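PDB 3L76: aspartokinase from Synechocystis, which probably transfers phosphate from ATP to the beta-carboxyl group of aspartate, opening the pathways to threonine and lysine, and binds both amino acids at its ACT domains. Local coordinates for residues 181-186 / 583-588; 202-207 / 564-569; 298-303 / 355-360; 472-477 / 527-532. All coordinates share one frame; numbering follows the deposited sequence.

All four contacts are buried, yet they join different levels of the fold. Interactions 1 and 2 tie the amino acid kinase part to the last ACT domain, through helix 577-587 and through the turn leading into strand 567-573, and both rely on a hydroxyl group meeting a histidine or a glutamate. Interactions 3 and 4 lie within the regulatory part, where in each a strand lysine reaches an aspartate by a salt bridge. Interactions 2 and 3 grip the same bound lysine, while interaction 4 holds the other. Strands 520-533 and 567-573 are neighbours, bringing interaction 4 against interaction 2; Phe588 of interaction 1 packs on Ile532 of interaction 4.

Interaction 1 (181-186 / 583-588); sequences LTTDPR and AAHSAF
The imidazole of His585 is the flat group on which this contact turns. At its edge, in the plane of the ring, Thr182 OG1 hydrogen-bonds to His585 NE2 at 2.8 Å, either partner being a possible donor. The methyl group of Thr183 arrives obliquely, with Thr183 CG2 3.4 Å from His585 CD2. With CG anti to the backbone N (chi1 -159°), the ring carries NE2 out to Thr182, whose side chain crosses the histidine at about a right angle. The same Thr182 hydroxyl also takes the N-H of Gln192, so two bonds fix its position, while Thr183 turns its own hydroxyl to the carbonyl oxygen of Val438. A second flat group, the Arg186 guanidinium, has Asp184 OD2 over one face; Asp184 OD1 is salt-bridged to Arg186 NH1, and OD2 accepts from Arg186 N, an Asx turn. Val188 packs on both Thr183 and His585. The arrangement is that of a domain interface: a loop of the amino acid kinase fold, between strands 170-175 and 196-198, docked against helix 577-587 of the C-terminal ACT domain.

Interaction 2 (202-207 / 564-569); sequences MLELAS and SEIKIS. With LYS (lysine), chain E.
A junction between the kinase part and a lysine-binding loop of the last ACT domain is formed where Glu204, near the end of helix 199-204, meets Ser564, Ile566 and Lys567. The glutamate chain bends at its second torsion (chi2 -69°), with OE2 going to Ser564 and OE1 lying beside the Lys567 chain. Ser564 OG donates to Glu204 OE2 over 3.0 Å, approaching from well above the carboxylate plane, about 60° out of it. On the aliphatic side, Glu204 CG rests 3.6 Å from Ile566 CG1, the two chains crossing at a slant. Lys567, extended from its beta carbon onward, runs past the carboxylate so that its methylene CD lies 3.4 Å from Glu204 OE1. Its end then passes the Glu204 carbonyl, with Lys567 CE 3.4 Å from Glu204 O. Lys567 NZ stays 4.5 Å from Glu204 OE1, too far for a salt bridge, and has a long, weak ion pair with Glu393. Behind this turn, Ser564 O receives the NZ of the bound lysine at 2.8 Å, and Ile568 CG1 packs 3.5 Å from the ligand CE. Glu204 has further bonds, from Ser392 OG to OE2 and from Glu393 N to OE1, and both residues belong to the pocket of the other lysine. One buried carboxylate of the kinase part is thus gripped by the loops of two effector sites, bonded by Ser564, Ser392 and the N-H of Glu393, and its negative charge is probably eased further by the nearby Lys567.

Interaction 3 (298-303 / 355-360); sequences DIDLII and IAKIAI. With LYS (lysine), chain E.
Asp300 and Lys357 approach each other from opposite directions, the aspartate reaching out from segment 298-303 and the lysine rising from strand 348-361. Where they meet, Lys357 NZ forms a salt bridge of 2.9 Å with Asp300 OD2, which accepts with its syn lone pair, on the side of the other carboxylate oxygen. The lysine leaves its strand fully stretched and then bends at its third torsion (chi3 57°), which turns the ammonium toward Asp300. Leu301 passes obliquely over that chain, its CD1 3.8 Å from Lys357 CD, so a hydrophobic branch lies against the CD methylene while the charged end goes to the aspartate. Each charge has a second partner: Asp300 OD2 also accepts from Gln270 NE2, and Lys357 NZ is salt-bridged to Glu565. The ammonium between two carboxylates would be expected to stay positively charged.

The backbone beside the salt bridge holds the bound lysine. Ile299 grips it by both peptide groups, its N donating to the ligand O at 2.8 Å and its O accepting from the ligand N at 2.6 Å, while Asp298 OD1 takes that same amino group, the ligand N, at 2.8 Å. The far end of the ligand is bound by the carbonyl of Asp300, with its NZ 2.7 Å from Asp300 O. Met537 O and the N-H of Ala544 add to the grip from another ACT domain. Such a site, an amino-acid effector held between paired ACT domains, is characteristic of allosteric aspartokinases.

Interaction 4 (472-477 / 527-532); sequences SVDMII and IAKVSI. With LYS (lysine), chain F.
Lys529 NZ is bound by Asp474 OD2 at 2.9 Å, a salt bridge made with the syn lone pair of that oxygen, and the two side chains come from opposite directions. The sulfur of Met475 is next, with SD 3.7 Å from Lys529 NZ, and its methyl CE lies 3.9 Å from Lys529 CD. Because the thioether chain is bent at both its second and third torsions, it curls over the lysine chain at an angle, bringing SD and CE against it. Lys529 is itself bent at chi3 (64°), which swings the ammonium round toward the carboxylate.

One step outward, the residues before Asp474 hold the other bound lysine. The ligand carboxylate accepts from the backbone of Val473, whose N lies 2.6 Å from the ligand O in a nearly straight bond (169°). On its other side in the chain, Val473 O takes the ligand N at 2.7 Å. Ser472 OG accepts from the same amino group, 3.1 Å from the ligand N. Ser392 O and the N-H of Ala372, at the start of helix 371-381, add to this hold from another ACT domain.

Further out, strand 490-498 holds this part of the chain through backbone bonds of Asp474 and Met475 with Met496. Strand 520-533, which carries Lys529, lies between strands 437-453 and 567-573, and Ser531 OG is hydrogen-bonded to Ser569 OG of the latter.

Interaction 1 (181-186 / 583-588)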
loop_
_atom_site.group_PDB
_atom_site.type_symbol
_atom_site.label_atom_id
_atom_site.label_comp_id
_atom_site.label_asym_id
_atom_site.label_seq_id
_atom_site.Cartn_x
_atom_site.Cartn_y
_atom_site.Cartn_z
ATOM N N LEU A 181 -6.483 -23.019 25.639
ATOM C CA LEU A 181 -6.445 -23.565 26.994
ATOM C C LEU A 181 -7.849 -23.802 27.560
ATOM O O LEU A 181 -8.827 -23.274 27.042
ATOM C CB LEU A 181 -5.640 -22.649 27.914
ATOM C CG LEU A 181 -4.199 -22.426 27.440
ATOM C CD1 LEU A 181 -3.496 -21.310 28.209
ATOM C CD2 LEU A 181 -3.421 -23.715 27.534
ATOM N N THR A 182 -7.934 -24.615 28.613
ATOM C CA THR A 182 -9.205 -24.929 29.269
ATOM C C THR A 182 -9.787 -23.726 29.992
ATOM O O THR A 182 -10.999 -23.651 30.225
ATOM C CB THR A 182 -9.061 -26.069 30.283
ATOM O OG1 THR A 182 -7.909 -25.835 31.102
ATOM C CG2 THR A 182 -8.926 -27.399 29.571
ATOM N N THR A 183 -8.919 -22.794 30.362
ATOM C CA THR A 183 -9.376 -21.544 30.946
ATOM C C THR A 183 -8.252 -20.517 30.981
ATOM O O THR A 183 -7.178 -20.744 30.422
ATOM C CB THR A 183 -9.966 -21.744 32.353
ATOM O OG1 THR A 183 -10.727 -20.591 32.711
ATOM C CG2 THR A 183 -8.866 -21.959 33.373
ATOM N N ASP A 184 -8.520 -19.384 31.622
ATOM C CA ASP A 184 -7.555 -18.298 31.723
ATOM C C ASP A 184 -6.468 -18.620 32.734
ATOM O O ASP A 184 -6.719 -18.608 33.937
ATOM C CB ASP A 184 -8.264 -17.007 32.125
ATOM C CG ASP A 184 -7.301 -15.862 32.367
ATOM O OD1 ASP A 184 -7.738 -14.817 32.890
ATOM O OD2 ASP A 184 -6.112 -16.005 32.038
ATOM N N PRO A 185 -5.244 -18.873 32.243
ATOM C CA PRO A 185 -4.085 -19.286 33.047
ATOM C C PRO A 185 -3.811 -18.288 34.159
ATOM O O PRO A 185 -3.365 -18.664 35.240
ATOM C CB PRO A 185 -2.925 -19.235 32.050
ATOM C CG PRO A 185 -3.543 -19.228 30.722
ATOM C CD PRO A 185 -4.863 -18.555 30.859
ATOM N N ARG A 186 -4.073 -17.020 33.869
ATOM C CA ARG A 186 -3.875 -15.954 34.833
ATOM C C ARG A 186 -4.679 -16.159 36.117
ATOM O O ARG A 186 -4.300 -15.644 37.160
ATOM C CB ARG A 186 -4.193 -14.593 34.205
ATOM C CG ARG A 186 -3.110 -14.072 33.272
ATOM C CD ARG A 186 -3.476 -12.704 32.688
ATOM N NE ARG A 186 -4.051 -12.783 31.343
ATOM C CZ ARG A 186 -5.348 -12.671 31.061
ATOM N NH1 ARG A 186 -6.231 -12.470 32.029
ATOM N NH2 ARG A 186 -5.762 -12.755 29.803
ATOM N N ALA A 583 -13.421 -23.181 41.233
ATOM C CA ALA A 583 -14.348 -24.249 41.591
ATOM C C ALA A 583 -14.859 -24.998 40.364
ATOM O O ALA A 583 -14.883 -26.230 40.349
ATOM C CB ALA A 583 -15.513 -23.692 42.401
ATOM N N ALA A 584 -15.281 -24.252 39.345
ATOM C CA ALA A 584 -15.746 -24.849 38.091
ATOM C C ALA A 584 -14.657 -25.660 37.385
ATOM O O ALA A 584 -14.922 -26.740 36.860
ATOM C CB ALA A 584 -16.299 -23.774 37.146
ATOM N N HIS A 585 -13.436 -25.137 37.364
ATOM C CA HIS A 585 -12.321 -25.821 36.701
ATOM C C HIS A 585 -11.967 -27.125 37.410
ATOM O O HIS A 585 -11.609 -28.113 36.768
ATOM C CB HIS A 585 -11.088 -24.911 36.615
ATOM C CG HIS A 585 -10.100 -25.313 35.557
ATOM N ND1 HIS A 585 -9.017 -26.128 35.816
ATOM C CD2 HIS A 585 -10.026 -25.000 34.240
ATOM C CE1 HIS A 585 -8.324 -26.303 34.704
ATOM N NE2 HIS A 585 -8.915 -25.631 33.734
ATOM N N SER A 586 -12.074 -27.122 38.736
ATOM C CA SER A 586 -11.808 -28.319 39.526
ATOM C C SER A 586 -12.972 -29.298 39.483
ATOM O O SER A 586 -12.774 -30.508 39.422
ATOM C CB SER A 586 -11.496 -27.950 40.975
ATOM O OG SER A 586 -10.344 -27.132 41.053
ATOM N N ALA A 587 -14.189 -28.772 39.523
ATOM C CA ALA A 587 -15.377 -29.616 39.491
ATOM C C ALA A 587 -15.376 -30.539 38.281
ATOM O O ALA A 587 -15.813 -31.679 38.366
ATOM C CB ALA A 587 -16.636 -28.767 39.507
ATOM N N PHE A 588 -14.873 -30.057 37.154
ATOM C CA PHE A 588 -14.933 -30.851 35.935
ATOM C C PHE A 588 -13.586 -31.458 35.522
ATOM O O PHE A 588 -13.400 -31.867 34.378
ATOM C CB PHE A 588 -15.591 -30.045 34.810
ATOM C CG PHE A 588 -17.050 -29.724 35.076
ATOM C CD1 PHE A 588 -18.033 -30.697 34.922
ATOM C CD2 PHE A 588 -17.437 -28.456 35.489
ATOM C CE1 PHE A 588 -19.369 -30.410 35.166
ATOM C CE2 PHE A 588 -18.773 -28.165 35.743
ATOM C CZ PHE A 588 -19.739 -29.142 35.578
#

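Interaction 2 (202-207 / 564-569)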
loop_
_atom_site.group_PDB
_atom_site.type_symbol
_atom_site.label_atom_id
_atom_site.label_comp_id
_atom_site.label_asym_id
_atom_site.label_seq_id
_atom_site.Cartn_x
_atom_site.Cartn_y
_atom_site.Cartn_z
ATOM N N MET A 202 -15.913 -23.872 20.549
ATOM C CA MET A 202 -14.975 -22.776 20.361
ATOM C C MET A 202 -15.739 -21.470 20.281
ATOM O O MET A 202 -15.294 -20.441 20.787
ATOM C CB MET A 202 -14.150 -22.992 19.095
ATOM C CG MET A 202 -13.024 -21.972 18.878
ATOM S SD MET A 202 -11.760 -22.016 20.155
ATOM C CE MET A 202 -12.015 -20.436 20.965
ATOM N N LEU A 203 -16.901 -21.523 19.644
ATOM C CA LEU A 203 -17.762 -20.357 19.545
ATOM C C LEU A 203 -18.317 -19.952 20.916
ATOM O O LEU A 203 -18.283 -18.783 21.280
ATOM C CB LEU A 203 -18.896 -20.605 18.543
ATOM C CG LEU A 203 -18.475 -20.711 17.065
ATOM C CD1 LEU A 203 -19.618 -21.158 16.168
ATOM C CD2 LEU A 203 -17.927 -19.390 16.558
ATOM N N GLU A 204 -18.811 -20.912 21.686
ATOM C CA GLU A 204 -19.353 -20.579 23.001
ATOM C C GLU A 204 -18.247 -20.140 23.957
ATOM O O GLU A 204 -18.507 -19.424 24.918
ATOM C CB GLU A 204 -20.170 -21.731 23.599
ATOM C CG GLU A 204 -21.524 -21.962 22.934
ATOM C CD GLU A 204 -22.533 -20.842 23.204
ATOM O OE1 GLU A 204 -22.147 -19.773 23.712
ATOM O OE2 GLU A 204 -23.725 -21.019 22.882
ATOM N N LEU A 205 -17.014 -20.560 23.677
ATOM C CA LEU A 205 -15.861 -20.175 24.491
ATOM C C LEU A 205 -15.006 -19.142 23.757
ATOM O O LEU A 205 -13.792 -19.084 23.940
ATOM C CB LEU A 205 -15.009 -21.400 24.861
ATOM C CG LEU A 205 -15.621 -22.416 25.837
ATOM C CD1 LEU A 205 -14.960 -23.800 25.748
ATOM C CD2 LEU A 205 -15.587 -21.888 27.271
ATOM N N ALA A 206 -15.649 -18.330 22.926
ATOM C CA ALA A 206 -14.964 -17.288 22.157
ATOM C C ALA A 206 -13.850 -16.580 22.922
ATOM O O ALA A 206 -12.775 -16.329 22.377
ATOM C CB ALA A 206 -15.957 -16.271 21.643
ATOM N N SER A 207 -14.112 -16.251 24.179
ATOM C CA SER A 207 -13.143 -15.532 25.000
ATOM C C SER A 207 -11.833 -16.305 25.173
ATOM O O SER A 207 -10.768 -15.703 25.280
ATOM C CB SER A 207 -13.740 -15.197 26.375
ATOM O OG SER A 207 -13.691 -16.318 27.242
ATOM N N SER A 564 -27.474 -22.089 27.105
ATOM C CA SER A 564 -27.781 -22.606 25.768
ATOM C C SER A 564 -27.613 -24.121 25.849
ATOM O O SER A 564 -27.400 -24.660 26.930
ATOM C CB SER A 564 -26.890 -21.988 24.686
ATOM O OG SER A 564 -25.566 -22.457 24.761
ATOM N N GLU A 565 -27.715 -24.828 24.738
ATOM C CA GLU A 565 -27.558 -26.284 24.808
ATOM C C GLU A 565 -26.182 -26.725 25.318
ATOM O O GLU A 565 -26.039 -27.828 25.826
ATOM C CB GLU A 565 -27.835 -26.946 23.455
ATOM C CG GLU A 565 -29.187 -26.604 22.836
ATOM C CD GLU A 565 -29.199 -25.239 22.202
ATOM O OE1 GLU A 565 -28.129 -24.595 22.165
ATOM O OE2 GLU A 565 -30.272 -24.823 21.728
ATOM N N ILE A 566 -25.167 -25.875 25.180
ATOM C CA ILE A 566 -23.804 -26.287 25.525
ATOM C C ILE A 566 -23.055 -25.294 26.411
ATOM O O ILE A 566 -21.881 -25.489 26.712
ATOM C CB ILE A 566 -22.947 -26.602 24.244
ATOM C CG1 ILE A 566 -22.543 -25.325 23.505
ATOM C CG2 ILE A 566 -23.701 -27.540 23.295
ATOM C CD1 ILE A 566 -21.686 -25.591 22.272
ATOM N N LYS A 567 -23.736 -24.230 26.822
ATOM C CA LYS A 567 -23.146 -23.235 27.721
ATOM C C LYS A 567 -24.064 -22.962 28.898
ATOM O O LYS A 567 -25.251 -22.710 28.708
ATOM C CB LYS A 567 -22.877 -21.914 26.998
ATOM C CG LYS A 567 -22.093 -20.917 27.838
ATOM C CD LYS A 567 -21.737 -19.636 27.054
ATOM C CE LYS A 567 -20.525 -18.919 27.669
ATOM N NZ LYS A 567 -20.443 -17.510 27.223
ATOM N N ILE A 568 -23.514 -23.037 30.107
ATOM C CA ILE A 568 -24.195 -22.559 31.308
ATOM C C ILE A 568 -23.399 -21.397 31.892
ATOM O O ILE A 568 -22.193 -21.513 32.099
ATOM C CB ILE A 568 -24.372 -23.653 32.388
ATOM C CG1 ILE A 568 -25.096 -24.876 31.823
ATOM C CG2 ILE A 568 -25.171 -23.105 33.554
ATOM C CD1 ILE A 568 -24.740 -26.169 32.531
ATOM N N SER A 569 -24.078 -20.273 32.111
ATOM C CA SER A 569 -23.510 -19.119 32.805
ATOM C C SER A 569 -24.224 -18.851 34.147
ATOM O O SER A 569 -25.459 -18.855 34.229
ATOM C CB SER A 569 -23.619 -17.865 31.932
ATOM O OG SER A 569 -22.826 -17.962 30.783
HETATM N N LYS E . -28.470 -31.047 29.779
HETATM C CA LYS E . -27.583 -30.757 30.896
HETATM C C LYS E . -28.233 -31.205 32.212
HETATM O O LYS E . -29.386 -31.667 32.231
HETATM C CB LYS E . -27.211 -29.268 30.937
HETATM C CG LYS E . -28.408 -28.292 30.978
HETATM C CD LYS E . -27.930 -26.826 31.017
HETATM C CE LYS E . -27.451 -26.345 29.649
HETATM N NZ LYS E . -28.514 -26.568 28.605
HETATM O OXT LYS E . -27.616 -31.142 33.278
#

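Interaction 3 (298-303 / 355-360)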
loop_
_atom_site.group_PDB
_atom_site.type_symbol
_atom_site.label_atom_id
_atom_site.label_comp_id
_atom_site.label_asym_id
_atom_site.label_seq_id
_atom_site.Cartn_x
_atom_site.Cartn_y
_atom_site.Cartn_z
ATOM N N ASP A 298 -32.695 -35.394 31.763
ATOM C CA ASP A 298 -31.884 -34.404 31.068
ATOM C C ASP A 298 -32.623 -33.075 30.934
ATOM O O ASP A 298 -33.825 -33.040 30.646
ATOM C CB ASP A 298 -31.449 -34.905 29.696
ATOM C CG ASP A 298 -30.566 -33.916 28.982
ATOM O OD1 ASP A 298 -29.438 -33.667 29.459
ATOM O OD2 ASP A 298 -31.005 -33.378 27.949
ATOM N N ILE A 299 -31.894 -31.983 31.139
ATOM C CA ILE A 299 -32.477 -30.643 31.058
ATOM C C ILE A 299 -31.921 -29.808 29.871
ATOM O O ILE A 299 -30.751 -29.914 29.512
ATOM C CB ILE A 299 -32.245 -29.875 32.376
ATOM C CG1 ILE A 299 -32.888 -30.625 33.540
ATOM C CG2 ILE A 299 -32.754 -28.434 32.266
ATOM C CD1 ILE A 299 -33.122 -29.777 34.745
ATOM N N ASP A 300 -32.778 -28.991 29.268
ATOM C CA ASP A 300 -32.363 -28.034 28.249
ATOM C C ASP A 300 -32.148 -26.625 28.811
ATOM O O ASP A 300 -31.069 -26.316 29.286
ATOM C CB ASP A 300 -33.389 -27.959 27.119
ATOM C CG ASP A 300 -32.962 -26.994 26.021
ATOM O OD1 ASP A 300 -31.746 -26.762 25.916
ATOM O OD2 ASP A 300 -33.829 -26.467 25.289
ATOM N N LEU A 301 -33.172 -25.772 28.733
ATOM C CA LEU A 301 -33.090 -24.418 29.267
ATOM C C LEU A 301 -33.058 -24.366 30.801
ATOM O O LEU A 301 -33.821 -25.046 31.486
ATOM C CB LEU A 301 -34.258 -23.560 28.758
ATOM C CG LEU A 301 -34.226 -23.000 27.337
ATOM C CD1 LEU A 301 -35.620 -22.573 26.910
ATOM C CD2 LEU A 301 -33.239 -21.828 27.222
ATOM N N ILE A 302 -32.159 -23.552 31.334
ATOM C CA ILE A 302 -32.241 -23.135 32.724
ATOM C C ILE A 302 -32.192 -21.606 32.780
ATOM O O ILE A 302 -31.210 -20.977 32.359
ATOM C CB ILE A 302 -31.133 -23.755 33.600
ATOM C CG1 ILE A 302 -31.135 -25.277 33.460
ATOM C CG2 ILE A 302 -31.307 -23.335 35.079
ATOM C CD1 ILE A 302 -30.088 -25.959 34.307
ATOM N N ILE A 303 -33.267 -21.013 33.279
ATOM C CA ILE A 303 -33.381 -19.565 33.337
ATOM C C ILE A 303 -33.660 -19.068 34.763
ATOM O O ILE A 303 -34.639 -19.450 35.406
ATOM C CB ILE A 303 -34.479 -19.061 32.369
ATOM C CG1 ILE A 303 -34.272 -19.660 30.973
ATOM C CG2 ILE A 303 -34.527 -17.531 32.329
ATOM C CD1 ILE A 303 -35.258 -19.156 29.932
ATOM N N ILE A 355 -45.404 -24.582 24.724
ATOM C CA ILE A 355 -44.378 -23.621 24.382
ATOM C C ILE A 355 -43.482 -24.142 23.253
ATOM O O ILE A 355 -43.465 -25.340 22.940
ATOM C CB ILE A 355 -43.482 -23.331 25.591
ATOM C CG1 ILE A 355 -42.893 -24.640 26.129
ATOM C CG2 ILE A 355 -44.269 -22.607 26.646
ATOM C CD1 ILE A 355 -41.846 -24.460 27.209
ATOM N N ALA A 356 -42.735 -23.228 22.649
ATOM C CA ALA A 356 -41.680 -23.591 21.719
ATOM C C ALA A 356 -40.479 -22.744 22.065
ATOM O O ALA A 356 -40.611 -21.658 22.643
ATOM C CB ALA A 356 -42.108 -23.360 20.271
ATOM N N LYS A 357 -39.301 -23.253 21.737
ATOM C CA LYS A 357 -38.086 -22.461 21.838
ATOM C C LYS A 357 -37.622 -22.021 20.450
ATOM O O LYS A 357 -37.488 -22.845 19.535
ATOM C CB LYS A 357 -36.992 -23.256 22.533
ATOM C CG LYS A 357 -35.723 -22.458 22.695
ATOM C CD LYS A 357 -34.585 -23.286 23.293
ATOM C CE LYS A 357 -34.300 -24.531 22.460
ATOM N NZ LYS A 357 -33.023 -25.140 22.886
ATOM N N ILE A 358 -37.423 -20.722 20.274
ATOM C CA ILE A 358 -36.825 -20.223 19.039
ATOM C C ILE A 358 -35.538 -19.498 19.367
ATOM O O ILE A 358 -35.373 -18.981 20.470
ATOM C CB ILE A 358 -37.752 -19.293 18.246
ATOM C CG1 ILE A 358 -38.123 -18.079 19.090
ATOM C CG2 ILE A 358 -38.996 -20.032 17.813
ATOM C CD1 ILE A 358 -39.148 -17.203 18.432
ATOM N N ALA A 359 -34.618 -19.473 18.411
ATOM C CA ALA A 359 -33.349 -18.783 18.621
ATOM C C ALA A 359 -32.789 -18.206 17.342
ATOM O O ALA A 359 -33.088 -18.674 16.229
ATOM C CB ALA A 359 -32.351 -19.725 19.231
ATOM N N ILE A 360 -31.970 -17.180 17.506
ATOM C CA ILE A 360 -31.077 -16.759 16.438
ATOM C C ILE A 360 -29.681 -17.094 16.911
ATOM O O ILE A 360 -29.363 -16.974 18.095
ATOM C CB ILE A 360 -31.216 -15.273 16.115
ATOM C CG1 ILE A 360 -30.851 -14.420 17.347
ATOM C CG2 ILE A 360 -32.628 -14.988 15.613
ATOM C CD1 ILE A 360 -30.926 -12.922 17.086
HETATM N N LYS E . -28.470 -31.047 29.779
HETATM C CA LYS E . -27.583 -30.757 30.896
HETATM C C LYS E . -28.233 -31.205 32.212
HETATM O O LYS E . -29.386 -31.667 32.231
HETATM C CB LYS E . -27.211 -29.268 30.937
HETATM C CG LYS E . -28.408 -28.292 30.978
HETATM C CD LYS E . -27.930 -26.826 31.017
HETATM C CE LYS E . -27.451 -26.345 29.649
HETATM N NZ LYS E . -28.514 -26.568 28.605
HETATM O OXT LYS E . -27.616 -31.142 33.278
#

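Interaction 4 (472-477 / 527-532)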
loop_
_atom_site.group_PDB
_atom_site.type_symbol
_atom_site.label_atom_id
_atom_site.label_comp_id
_atom_site.label_asym_id
_atom_site.label_seq_id
_atom_site.Cartn_x
_atom_site.Cartn_y
_atom_site.Cartn_z
ATOM N N SER A 472 -23.526 -2.308 23.165
ATOM C CA SER A 472 -23.687 -3.726 22.916
ATOM C C SER A 472 -24.023 -4.412 24.227
ATOM O O SER A 472 -23.447 -4.091 25.264
ATOM C CB SER A 472 -22.397 -4.315 22.328
ATOM O OG SER A 472 -22.394 -5.732 22.397
ATOM N N VAL A 473 -24.944 -5.368 24.176
ATOM C CA VAL A 473 -25.380 -6.077 25.371
ATOM C C VAL A 473 -24.816 -7.496 25.406
ATOM O O VAL A 473 -24.795 -8.181 24.391
ATOM C CB VAL A 473 -26.917 -6.173 25.393
ATOM C CG1 VAL A 473 -27.446 -7.017 26.545
ATOM C CG2 VAL A 473 -27.600 -4.818 25.198
ATOM N N ASP A 474 -24.389 -7.941 26.583
ATOM C CA ASP A 474 -23.729 -9.237 26.727
ATOM C C ASP A 474 -24.679 -10.366 27.115
ATOM O O ASP A 474 -24.523 -11.496 26.657
ATOM C CB ASP A 474 -22.607 -9.151 27.759
ATOM C CG ASP A 474 -21.909 -10.486 27.982
ATOM O OD1 ASP A 474 -21.382 -11.065 27.010
ATOM O OD2 ASP A 474 -21.871 -10.952 29.137
ATOM N N MET A 475 -25.645 -10.053 27.981
ATOM C CA MET A 475 -26.584 -11.043 28.491
ATOM C C MET A 475 -27.969 -10.457 28.660
ATOM O O MET A 475 -28.118 -9.304 29.032
ATOM C CB MET A 475 -26.099 -11.622 29.817
ATOM C CG MET A 475 -24.749 -12.330 29.716
ATOM S SD MET A 475 -24.855 -14.009 29.050
ATOM C CE MET A 475 -25.481 -14.825 30.525
ATOM N N ILE A 476 -28.982 -11.258 28.355
ATOM C CA ILE A 476 -30.362 -10.896 28.640
ATOM C C ILE A 476 -31.074 -12.103 29.229
ATOM O O ILE A 476 -31.059 -13.186 28.641
ATOM C CB ILE A 476 -31.115 -10.462 27.395
ATOM C CG1 ILE A 476 -30.294 -9.445 26.607
ATOM C CG2 ILE A 476 -32.507 -9.914 27.780
ATOM C CD1 ILE A 476 -30.921 -9.039 25.306
ATOM N N ILE A 477 -31.677 -11.910 30.398
ATOM C CA ILE A 477 -32.406 -12.973 31.079
ATOM C C ILE A 477 -33.792 -12.511 31.492
ATOM O O ILE A 477 -33.971 -11.456 32.101
ATOM C CB ILE A 477 -31.674 -13.442 32.317
ATOM C CG1 ILE A 477 -30.182 -13.633 32.009
ATOM C CG2 ILE A 477 -32.287 -14.712 32.815
ATOM C CD1 ILE A 477 -29.354 -14.099 33.210
ATOM N N ILE A 527 -20.639 -7.730 39.992
ATOM C CA ILE A 527 -20.973 -9.084 39.565
ATOM C C ILE A 527 -19.862 -9.685 38.713
ATOM O O ILE A 527 -19.121 -8.974 38.035
ATOM C CB ILE A 527 -22.257 -9.111 38.731
ATOM C CG1 ILE A 527 -22.045 -8.322 37.436
ATOM C CG2 ILE A 527 -23.444 -8.579 39.545
ATOM C CD1 ILE A 527 -22.931 -8.750 36.287
ATOM N N ALA A 528 -19.755 -11.006 38.761
ATOM C CA ALA A 528 -18.898 -11.747 37.856
ATOM C C ALA A 528 -19.737 -12.790 37.140
ATOM O O ALA A 528 -20.730 -13.271 37.686
ATOM C CB ALA A 528 -17.797 -12.407 38.613
ATOM N N LYS A 529 -19.348 -13.136 35.918
ATOM C CA LYS A 529 -20.007 -14.219 35.197
ATOM C C LYS A 529 -19.091 -15.428 35.027
ATOM O O LYS A 529 -17.995 -15.313 34.496
ATOM C CB LYS A 529 -20.524 -13.757 33.834
ATOM C CG LYS A 529 -21.349 -14.832 33.129
ATOM C CD LYS A 529 -21.829 -14.383 31.783
ATOM C CE LYS A 529 -20.669 -14.125 30.844
ATOM N NZ LYS A 529 -21.141 -13.732 29.487
ATOM N N VAL A 530 -19.551 -16.583 35.489
ATOM C CA VAL A 530 -18.786 -17.815 35.397
ATOM C C VAL A 530 -19.537 -18.723 34.453
ATOM O O VAL A 530 -20.739 -18.930 34.610
ATOM C CB VAL A 530 -18.662 -18.521 36.753
ATOM C CG1 VAL A 530 -17.394 -19.314 36.803
ATOM C CG2 VAL A 530 -18.671 -17.517 37.867
ATOM N N SER A 531 -18.827 -19.253 33.465
ATOM C CA SER A 531 -19.451 -20.056 32.427
ATOM C C SER A 531 -18.724 -21.381 32.241
ATOM O O SER A 531 -17.496 -21.447 32.298
ATOM C CB SER A 531 -19.445 -19.300 31.092
ATOM O OG SER A 531 -20.189 -18.104 31.125
ATOM N N ILE A 532 -19.488 -22.437 32.006
ATOM C CA ILE A 532 -18.906 -23.695 31.568
ATOM C C ILE A 532 -19.463 -24.009 30.185
ATOM O O ILE A 532 -20.607 -23.685 29.889
ATOM C CB ILE A 532 -19.174 -24.847 32.558
ATOM C CG1 ILE A 532 -20.642 -25.268 32.525
ATOM C CG2 ILE A 532 -18.739 -24.460 33.979
ATOM C CD1 ILE A 532 -20.982 -26.334 33.523
HETATM N N LYS F . -24.110 -8.226 21.782
HETATM C CA LYS F . -25.445 -8.450 21.213
HETATM C C LYS F . -26.335 -7.215 21.237
HETATM O O LYS F . -26.060 -6.266 22.009
HETATM C CB LYS F . -26.143 -9.626 21.916
HETATM C CG LYS F . -25.452 -10.970 21.700
HETATM C CD LYS F . -25.877 -12.023 22.712
HETATM C CE LYS F . -25.067 -11.916 23.989
HETATM N NZ LYS F . -24.280 -13.153 24.274
HETATM O OXT LYS F . -27.332 -7.170 20.472
#